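Local coordinates for protein probable mannosyltransferase KTR4 (Saccharomyces cerevisiae, PDB 5A07) that is a probable mannosyltransferase of the GT-A class that holds guanosine-5'-diphosphate and a manganese ion together at one site, at residues A43-L46 / D47-D51; D61-P65 / N66-A70; W229-E232 / P233-F237. All coordinates share one frame; numbering follows the deposited sequence.

Contact 1. Residues A43-L46 / D47-D51; sequences AEVL and DSIMD
Met50 and Leu46, one helical turn apart, lie side by side and point the same way, so that their chains run out from the helix together. Met50 begins this approach at its backbone, where Met50 N gives an almost straight hydrogen bond (174° at the hydrogen) to Leu46 O at 2.9 Å. Its CB stands 3.6 Å from that same Leu46 O. CG comes closer, 3.3 Å from Leu46 O, and also meets the methyl Leu46 CD1 at 4.1 Å. This follows from a first torsion of -59°, which sets CG opposite the carbonyl carbon, over the preceding turn. Beyond CG the chain bends twice, and the side chain touches Val280 and Glu281; an unbranched, flexible thioether is well suited to such a folded path.

The next pair round the helix repeats the spacing. Ile49 N bonds to Val45 O at 3.0 Å, and the methyls Val45 CG1 and Ile49 CD1 meet at 4.2 Å, with the branched chains of both residues giving breadth to the apolar face.

Away from that face the residues turn polar. Ser48 N bonds to Glu44 O, while Ser48 OG accepts from Arg52 NH1, one turn on. Asp47 OD2 and Asp51 OD2 lie 3.0 Å apart; two ionised carboxylates so close would repel, so one may be protonated.

The apolar side of helix 43-53 is pressed against the protein: Val45 touches Val289, Leu46 packs on Pro284 and Leu287, Ile49 joins it on Leu287, and Met50 reaches helix 272-282, so this N-terminal helix lies at the surface, against the end of that helix and the loop after it.

Contact 2. Residues D61-P65 / N66-A70; sequences DTFDP and NEVLA
Phe63 meets Val68 five residues further on, through its CB, which lies 4.1 Å from Val68 CG2. Its ring is swung by a first torsion of 62° into the position between backbone N and carbonyl carbon; the side chain also touches Tyr58 and Asn299, and Val68 in turn touches Ser300.

Asp64 follows, the N-cap of the helix. Its CG stands opposite its own backbone N (chi1 175°), which carries the short carboxylate forward until OD1 accepts from Asn66 N at 3.0 Å. The N-H arrives from above the carboxylate plane, well out of it (58°). Aspartate suits this place because it can satisfy an N-H of the first turn that has no earlier carbonyl to bond, and its charge should favour the positive end of the helix dipole. Asp64 O opens the regular pattern by accepting from Val68 N at 2.9 Å. Asp64 N gives its hydrogen to a water at 2.8 Å, and the same water donates to Glu67 OE1 at 3.0 Å. Asp64 OD2 and Glu67 OE2 are also 4.3 Å apart, a like-charge approach that the helix end may ease.

Pro65 comes next, in the first turn, where the lack of an N-H costs nothing; its O accepts from Leu69 N at 2.9 Å.

Together these features make a helix N-terminus with an aspartate N-cap, a water linking Asp64 N to Glu67 OE1, and a hydrophobic staple between Phe63 and Val68 (N' and N4) at the start of helix 65-80.

Contact 3. Residues W229-E232 / P233-F237; sequences WRLE and PNVNF. With MN (manganese (II) ion), chain G; GDP (guanosine-5'-diphosphate), chain F.
Glu232 and its neighbour Pro233 approach the manganese ion at two levels. Glu232 OE1 binds the metal directly, at 2.2 Å, while Pro233 O accepts from a metal-bound water at 2.7 Å. A second water, His381, and two oxygens of guanosine-5'-diphosphate, O3B and O2A, complete six ligands, so the ion joins the protein to both phosphates. The proline ring also borders the nucleotide, with Pro233 CD 3.4 Å from the ribose O3'.

The Glu232 chain leaves CB with CG opposite the carbonyl carbon (chi1 -69°) and then runs extended, long enough to carry its carboxylate out to the ion. The other oxygen is taken as well: Arg230 NH2 gives a salt-bridging hydrogen bond to Glu232 OE2 at 3.0 Å, nearly along the C-O axis and close to the guanidinium plane. With one oxygen on the metal and one on the arginine, the carboxylate is fixed in its rotation.

A metal-binding acid just after a strand inside the large mixed sheet, parallel to 105-110 on one side and antiparallel to 322-325 on the other, is the position of the DXD motif in GT-A enzymes, and the sequence Glu-Pro-Asn here probably corresponds to it.

Arg230 is positioned in turn by Asp354 and Glu322, and Tyr212 meets it in a cation-pi contact. Ser122, on helix 116-131, hydrogen-bonds both Glu232 O and Val235 N and so ties the two sides of the turn.

Behind the turn the packing is apolar. Leu231 CD1 meets Val235 CG2 at 3.9 Å and reaches the edge of the Phe237 ring, in its plane, at CE2 (3.8 Å). At the other carbon beside CZ, Phe237 CE1 lies at the indole edge, 4.0 Å from Trp229 CZ2, and Tyr379 meets the phenyl ring from the neighbouring strand.

From the N terminus the three contacts come in series, each formed within one continuous stretch, so none nests in or crosses another. Contact 1 lies within helix 43-53, on the surface. The chain then passes through a loop to contact 2, which marks the start of helix 65-80, with about 15 Å between the nearest atoms of the two. Far later, contact 3 closes the turn from strand 227-230 of the large mixed sheet to strand 236-237 of the small antiparallel one. It lies on the opposite side of the chain's centre from contact 1, their centres about 40 Å apart, and is the one that holds the metal and nucleotide.

Contact 1. Residues A43-L46 / D47-D51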
loop_
_atom_site.group_PDB
_atom_site.type_symbol
_atom_site.label_atom_id
_atom_site.label_comp_id
_atom_site.label_asym_id
_atom_site.label_seq_id
_atom_site.Cartn_x
_atom_site.Cartn_y
_atom_site.Cartn_z
ATOM N N ALA B 43 -20.338 13.084 20.992
ATOM C CA ALA B 43 -21.391 12.297 20.328
ATOM C C ALA B 43 -21.870 12.932 18.990
ATOM O O ALA B 43 -22.339 12.241 18.108
ATOM C CB ALA B 43 -22.575 12.078 21.274
ATOM N N GLU B 44 -21.752 14.243 18.857
ATOM C CA GLU B 44 -22.080 14.907 17.601
ATOM C C GLU B 44 -21.050 14.576 16.503
ATOM O O GLU B 44 -21.370 14.361 15.348
ATOM C CB GLU B 44 -22.045 16.435 17.780
ATOM C CG GLU B 44 -23.024 17.056 18.790
ATOM C CD GLU B 44 -23.460 18.479 18.393
ATOM O OE1 GLU B 44 -23.250 18.875 17.225
ATOM O OE2 GLU B 44 -24.026 19.225 19.234
ATOM N N VAL B 45 -19.805 14.604 16.911
ATOM C CA VAL B 45 -18.673 14.318 16.017
ATOM C C VAL B 45 -18.776 12.896 15.508
ATOM O O VAL B 45 -18.803 12.671 14.297
ATOM C CB VAL B 45 -17.362 14.565 16.748
ATOM C CG1 VAL B 45 -16.199 14.060 15.935
ATOM C CG2 VAL B 45 -17.217 16.071 17.015
ATOM N N LEU B 46 -18.977 11.959 16.429
ATOM C CA LEU B 46 -19.133 10.580 16.076
ATOM C C LEU B 46 -20.323 10.310 15.237
ATOM O O LEU B 46 -20.211 9.577 14.263
ATOM C CB LEU B 46 -19.205 9.713 17.324
ATOM C CG LEU B 46 -19.521 8.226 17.070
ATOM C CD1 LEU B 46 -18.304 7.562 16.424
ATOM C CD2 LEU B 46 -19.947 7.439 18.314
ATOM N N ASP B 47 -21.480 10.868 15.576
ATOM C CA ASP B 47 -22.649 10.701 14.704
ATOM C C ASP B 47 -22.340 11.215 13.317
ATOM O O ASP B 47 -22.737 10.649 12.342
ATOM C CB ASP B 47 -23.914 11.432 15.253
ATOM C CG ASP B 47 -25.162 11.262 14.328
ATOM O OD1 ASP B 47 -25.740 10.146 14.305
ATOM O OD2 ASP B 47 -25.576 12.232 13.612
ATOM N N SER B 48 -21.694 12.352 13.225
ATOM C CA SER B 48 -21.396 12.872 11.903
ATOM C C SER B 48 -20.466 11.875 11.088
ATOM O O SER B 48 -20.685 11.635 9.909
ATOM C CB SER B 48 -20.716 14.220 12.077
ATOM O OG SER B 48 -19.888 14.490 10.970
ATOM N N ILE B 49 -19.481 11.274 11.759
ATOM C CA ILE B 49 -18.610 10.301 11.081
ATOM C C ILE B 49 -19.400 9.094 10.643
ATOM O O ILE B 49 -19.322 8.658 9.467
ATOM C CB ILE B 49 -17.449 9.896 11.972
ATOM C CG1 ILE B 49 -16.518 11.127 12.124
ATOM C CG2 ILE B 49 -16.733 8.700 11.342
ATOM C CD1 ILE B 49 -15.429 10.950 13.149
ATOM N N MET B 50 -20.246 8.582 11.557
ATOM C CA MET B 50 -21.119 7.454 11.215
ATOM C C MET B 50 -22.102 7.728 10.093
ATOM O O MET B 50 -22.342 6.850 9.278
ATOM C CB MET B 50 -21.857 6.883 12.434
ATOM C CG MET B 50 -20.901 6.398 13.504
ATOM S SD MET B 50 -19.767 5.066 12.979
ATOM C CE MET B 50 -20.955 3.794 12.731
ATOM N N ASP B 51 -22.619 8.942 10.007
ATOM C CA ASP B 51 -23.501 9.281 8.909
ATOM C C ASP B 51 -22.704 9.205 7.611
ATOM O O ASP B 51 -23.173 8.636 6.635
ATOM C CB ASP B 51 -24.051 10.732 9.045
ATOM C CG ASP B 51 -25.112 10.877 10.161
ATOM O OD1 ASP B 51 -25.736 9.876 10.540
ATOM O OD2 ASP B 51 -25.318 12.010 10.634
#

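Contact 2. Residues D61-P65 / N66-A70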
loop_
_atom_site.group_PDB
_atom_site.type_symbol
_atom_site.label_atom_id
_atom_site.label_comp_id
_atom_site.label_asym_id
_atom_site.label_seq_id
_atom_site.Cartn_x
_atom_site.Cartn_y
_atom_site.Cartn_z
ATOM N N ASP B 61 -27.595 9.429 -9.339
ATOM C CA ASP B 61 -28.052 10.219 -10.490
ATOM C C ASP B 61 -27.697 11.693 -10.540
ATOM O O ASP B 61 -28.318 12.440 -11.277
ATOM C CB ASP B 61 -29.592 10.114 -10.641
ATOM C CG ASP B 61 -30.089 8.674 -10.593
ATOM O OD1 ASP B 61 -29.351 7.750 -11.023
ATOM O OD2 ASP B 61 -31.219 8.464 -10.122
ATOM N N THR B 62 -26.732 12.149 -9.771
ATOM C CA THR B 62 -26.333 13.543 -9.870
ATOM C C THR B 62 -24.977 13.625 -10.530
ATOM O O THR B 62 -24.294 14.641 -10.414
ATOM C CB THR B 62 -26.230 14.150 -8.480
ATOM O OG1 THR B 62 -25.280 13.415 -7.706
ATOM C CG2 THR B 62 -27.605 14.050 -7.781
ATOM N N PHE B 63 -24.555 12.539 -11.192
ATOM C CA PHE B 63 -23.204 12.458 -11.788
ATOM C C PHE B 63 -23.260 11.453 -12.921
ATOM O O PHE B 63 -24.095 10.571 -12.894
ATOM C CB PHE B 63 -22.144 12.060 -10.728
ATOM C CG PHE B 63 -22.362 10.682 -10.105
ATOM C CD1 PHE B 63 -21.811 9.553 -10.689
ATOM C CD2 PHE B 63 -23.056 10.547 -8.943
ATOM C CE1 PHE B 63 -21.985 8.323 -10.109
ATOM C CE2 PHE B 63 -23.263 9.326 -8.362
ATOM C CZ PHE B 63 -22.714 8.192 -8.970
ATOM N N ASP B 64 -22.403 11.626 -13.923
ATOM C CA ASP B 64 -22.180 10.643 -14.978
ATOM C C ASP B 64 -20.712 10.126 -14.833
ATOM O O ASP B 64 -19.779 10.939 -14.943
ATOM C CB ASP B 64 -22.324 11.325 -16.322
ATOM C CG ASP B 64 -21.997 10.398 -17.510
ATOM O OD1 ASP B 64 -21.589 9.230 -17.347
ATOM O OD2 ASP B 64 -22.158 10.881 -18.646
ATOM N N PRO B 65 -20.538 8.817 -14.559
ATOM C CA PRO B 65 -19.211 8.209 -14.392
ATOM C C PRO B 65 -18.237 8.485 -15.515
ATOM O O PRO B 65 -17.063 8.531 -15.274
ATOM C CB PRO B 65 -19.506 6.724 -14.275
ATOM C CG PRO B 65 -20.918 6.632 -13.783
ATOM C CD PRO B 65 -21.628 7.837 -14.291
ATOM N N ASN B 66 -18.687 8.699 -16.740
ATOM C CA ASN B 66 -17.782 9.047 -17.813
ATOM C C ASN B 66 -17.267 10.428 -17.708
ATOM O O ASN B 66 -16.129 10.673 -18.050
ATOM C CB ASN B 66 -18.438 8.910 -19.197
ATOM C CG ASN B 66 -18.837 7.502 -19.494
ATOM O OD1 ASN B 66 -18.076 6.578 -19.336
ATOM N ND2 ASN B 66 -20.053 7.340 -19.930
ATOM N N GLU B 67 -18.113 11.366 -17.325
ATOM C CA GLU B 67 -17.646 12.712 -17.107
ATOM C C GLU B 67 -16.755 12.770 -15.865
ATOM O O GLU B 67 -15.796 13.495 -15.840
ATOM C CB GLU B 67 -18.837 13.632 -16.875
ATOM C CG GLU B 67 -19.672 13.830 -18.156
ATOM C CD GLU B 67 -20.935 14.714 -17.935
ATOM O OE1 GLU B 67 -21.342 14.983 -16.757
ATOM O OE2 GLU B 67 -21.520 15.144 -18.962
ATOM N N VAL B 68 -17.143 12.053 -14.841
ATOM C CA VAL B 68 -16.318 11.952 -13.609
ATOM C C VAL B 68 -14.905 11.440 -13.984
ATOM O O VAL B 68 -13.876 11.999 -13.581
ATOM C CB VAL B 68 -17.012 10.994 -12.613
ATOM C CG1 VAL B 68 -16.076 10.667 -11.467
ATOM C CG2 VAL B 68 -18.239 11.656 -12.050
ATOM N N LEU B 69 -14.846 10.365 -14.776
ATOM C CA LEU B 69 -13.583 9.808 -15.153
ATOM C C LEU B 69 -12.775 10.888 -15.873
ATOM O O LEU B 69 -11.583 11.044 -15.660
ATOM C CB LEU B 69 -13.805 8.570 -16.028
ATOM C CG LEU B 69 -12.498 7.977 -16.560
ATOM C CD1 LEU B 69 -11.589 7.498 -15.431
ATOM C CD2 LEU B 69 -12.805 6.828 -17.528
ATOM N N ALA B 70 -13.388 11.625 -16.803
ATOM C CA ALA B 70 -12.619 12.614 -17.570
ATOM C C ALA B 70 -12.056 13.696 -16.667
ATOM O O ALA B 70 -10.943 14.164 -16.835
ATOM C CB ALA B 70 -13.493 13.263 -18.666
HETATM O O HOH W 1 -21.157 14.099 -13.900
#

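Contact 3. Residues W229-E232 / P233-F237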
loop_
_atom_site.group_PDB
_atom_site.type_symbol
_atom_site.label_atom_id
_atom_site.label_comp_id
_atom_site.label_asym_id
_atom_site.label_seq_id
_atom_site.Cartn_x
_atom_site.Cartn_y
_atom_site.Cartn_z
ATOM N N TRP B 229 10.391 -0.535 4.215
ATOM C CA TRP B 229 10.120 -0.246 2.843
ATOM C C TRP B 229 9.867 -1.621 2.223
ATOM O O TRP B 229 10.819 -2.388 2.009
ATOM C CB TRP B 229 11.351 0.461 2.262
ATOM C CG TRP B 229 11.248 0.909 0.836
ATOM C CD1 TRP B 229 10.624 0.256 -0.191
ATOM C CD2 TRP B 229 11.853 2.077 0.275
ATOM N NE1 TRP B 229 10.758 0.993 -1.387
ATOM C CE2 TRP B 229 11.508 2.114 -1.116
ATOM C CE3 TRP B 229 12.650 3.093 0.802
ATOM C CZ2 TRP B 229 11.944 3.136 -1.955
ATOM C CZ3 TRP B 229 13.015 4.139 -0.000
ATOM C CH2 TRP B 229 12.653 4.155 -1.384
ATOM N N ARG B 230 8.640 -1.906 1.834
ATOM C CA ARG B 230 8.295 -3.105 1.098
ATOM C C ARG B 230 8.733 -3.062 -0.362
ATOM O O ARG B 230 8.341 -2.155 -1.097
ATOM C CB ARG B 230 6.809 -3.367 1.171
ATOM C CG ARG B 230 6.324 -4.595 0.403
ATOM C CD ARG B 230 4.903 -4.792 0.827
ATOM N NE ARG B 230 4.195 -5.694 -0.026
ATOM C CZ ARG B 230 2.934 -6.005 0.158
ATOM N NH1 ARG B 230 2.252 -5.534 1.190
ATOM N NH2 ARG B 230 2.347 -6.820 -0.674
ATOM N N LEU B 231 9.472 -4.104 -0.773
ATOM C CA LEU B 231 9.978 -4.289 -2.118
ATOM C C LEU B 231 9.488 -5.627 -2.673
ATOM O O LEU B 231 9.531 -6.655 -1.982
ATOM C CB LEU B 231 11.494 -4.318 -2.072
ATOM C CG LEU B 231 12.157 -4.336 -3.424
ATOM C CD1 LEU B 231 11.940 -3.035 -4.191
ATOM C CD2 LEU B 231 13.641 -4.553 -3.188
ATOM N N GLU B 232 8.957 -5.618 -3.894
ATOM C CA GLU B 232 8.500 -6.844 -4.546
ATOM C C GLU B 232 9.357 -7.123 -5.786
ATOM O O GLU B 232 10.054 -6.235 -6.284
ATOM C CB GLU B 232 7.052 -6.734 -5.014
ATOM C CG GLU B 232 6.078 -6.684 -3.862
ATOM C CD GLU B 232 4.680 -7.186 -4.169
ATOM O OE1 GLU B 232 4.318 -7.419 -5.352
ATOM O OE2 GLU B 232 3.875 -7.128 -3.218
ATOM N N PRO B 233 9.350 -8.368 -6.221
ATOM C CA PRO B 233 10.115 -8.684 -7.422
ATOM C C PRO B 233 9.613 -7.940 -8.659
ATOM O O PRO B 233 8.423 -7.651 -8.769
ATOM C CB PRO B 233 9.880 -10.192 -7.611
ATOM C CG PRO B 233 9.522 -10.672 -6.275
ATOM C CD PRO B 233 8.724 -9.555 -5.669
ATOM N N ASN B 234 10.526 -7.697 -9.595
ATOM C CA ASN B 234 10.129 -7.208 -10.922
ATOM C C ASN B 234 9.505 -5.778 -10.947
ATOM O O ASN B 234 8.616 -5.516 -11.716
ATOM C CB ASN B 234 9.153 -8.190 -11.574
ATOM C CG ASN B 234 9.154 -8.062 -13.080
ATOM O OD1 ASN B 234 10.111 -7.559 -13.672
ATOM N ND2 ASN B 234 8.055 -8.459 -13.709
ATOM N N VAL B 235 10.009 -4.884 -10.112
ATOM C CA VAL B 235 9.543 -3.509 -10.128
ATOM C C VAL B 235 10.655 -2.647 -10.583
ATOM O O VAL B 235 11.834 -3.069 -10.653
ATOM C CB VAL B 235 9.009 -3.062 -8.742
ATOM C CG1 VAL B 235 7.954 -3.999 -8.297
ATOM C CG2 VAL B 235 10.120 -2.999 -7.691
ATOM N N ASN B 236 10.304 -1.411 -10.872
ATOM C CA ASN B 236 11.231 -0.434 -11.417
ATOM C C ASN B 236 11.176 0.854 -10.659
ATOM O O ASN B 236 10.095 1.253 -10.216
ATOM C CB ASN B 236 10.873 -0.138 -12.898
ATOM C CG ASN B 236 10.950 -1.398 -13.761
ATOM O OD1 ASN B 236 12.036 -1.858 -14.099
ATOM N ND2 ASN B 236 9.829 -2.024 -13.969
ATOM N N PHE B 237 12.336 1.469 -10.482
ATOM C CA PHE B 237 12.442 2.796 -9.947
ATOM C C PHE B 237 13.061 3.669 -10.987
ATOM O O PHE B 237 14.076 3.299 -11.631
ATOM C CB PHE B 237 13.288 2.823 -8.700
ATOM C CG PHE B 237 12.665 2.083 -7.526
ATOM C CD1 PHE B 237 11.718 2.687 -6.717
ATOM C CD2 PHE B 237 12.948 0.761 -7.317
ATOM C CE1 PHE B 237 11.082 1.976 -5.711
ATOM C CE2 PHE B 237 12.347 0.064 -6.317
ATOM C CZ PHE B 237 11.375 0.657 -5.539
HETATM MN MN MN G . 3.850 -8.377 -7.248
HETATM P PB GDP F . 0.683 -9.544 -6.823
HETATM O O1B GDP F . 0.407 -10.086 -8.174
HETATM O O2B GDP F . -0.401 -9.328 -5.935
HETATM O O3B GDP F . 1.705 -8.472 -6.854
HETATM O O3A GDP F . 1.298 -10.865 -6.109
HETATM P PA GDP F . 2.783 -11.404 -5.970
HETATM O O1A GDP F . 2.948 -12.788 -6.427
HETATM O O2A GDP F . 3.852 -10.494 -6.415
HETATM O "O5'" GDP F . 2.878 -11.508 -4.397
HETATM C "C5'" GDP F . 3.114 -10.466 -3.441
HETATM C "C4'" GDP F . 4.445 -10.602 -2.722
HETATM O "O4'" GDP F . 4.396 -11.809 -1.952
HETATM C "C3'" GDP F . 5.658 -10.695 -3.633
HETATM O "O3'" GDP F . 6.800 -10.135 -2.940
HETATM C "C2'" GDP F . 5.803 -12.211 -3.839
HETATM O "O2'" GDP F . 7.149 -12.590 -4.091
HETATM C "C1'" GDP F . 5.388 -12.701 -2.497
HETATM N N9 GDP F . 4.737 -14.033 -2.511
HETATM C C8 GDP F . 3.573 -14.410 -3.102
HETATM N N7 GDP F . 3.315 -15.746 -2.796
HETATM C C5 GDP F . 4.333 -16.172 -1.988
HETATM C C6 GDP F . 4.650 -17.448 -1.317
HETATM O O6 GDP F . 3.798 -18.372 -1.517
HETATM N N1 GDP F . 5.779 -17.512 -0.599
HETATM C C2 GDP F . 6.656 -16.444 -0.489
HETATM N N2 GDP F . 7.763 -16.581 0.232
HETATM N N3 GDP F . 6.409 -15.243 -1.097
HETATM C C4 GDP F . 5.265 -15.059 -1.781
HETATM O O HOH W 2 6.128 -8.709 -7.901
HETATM O O HOH W 3 3.427 -9.393 -9.348
#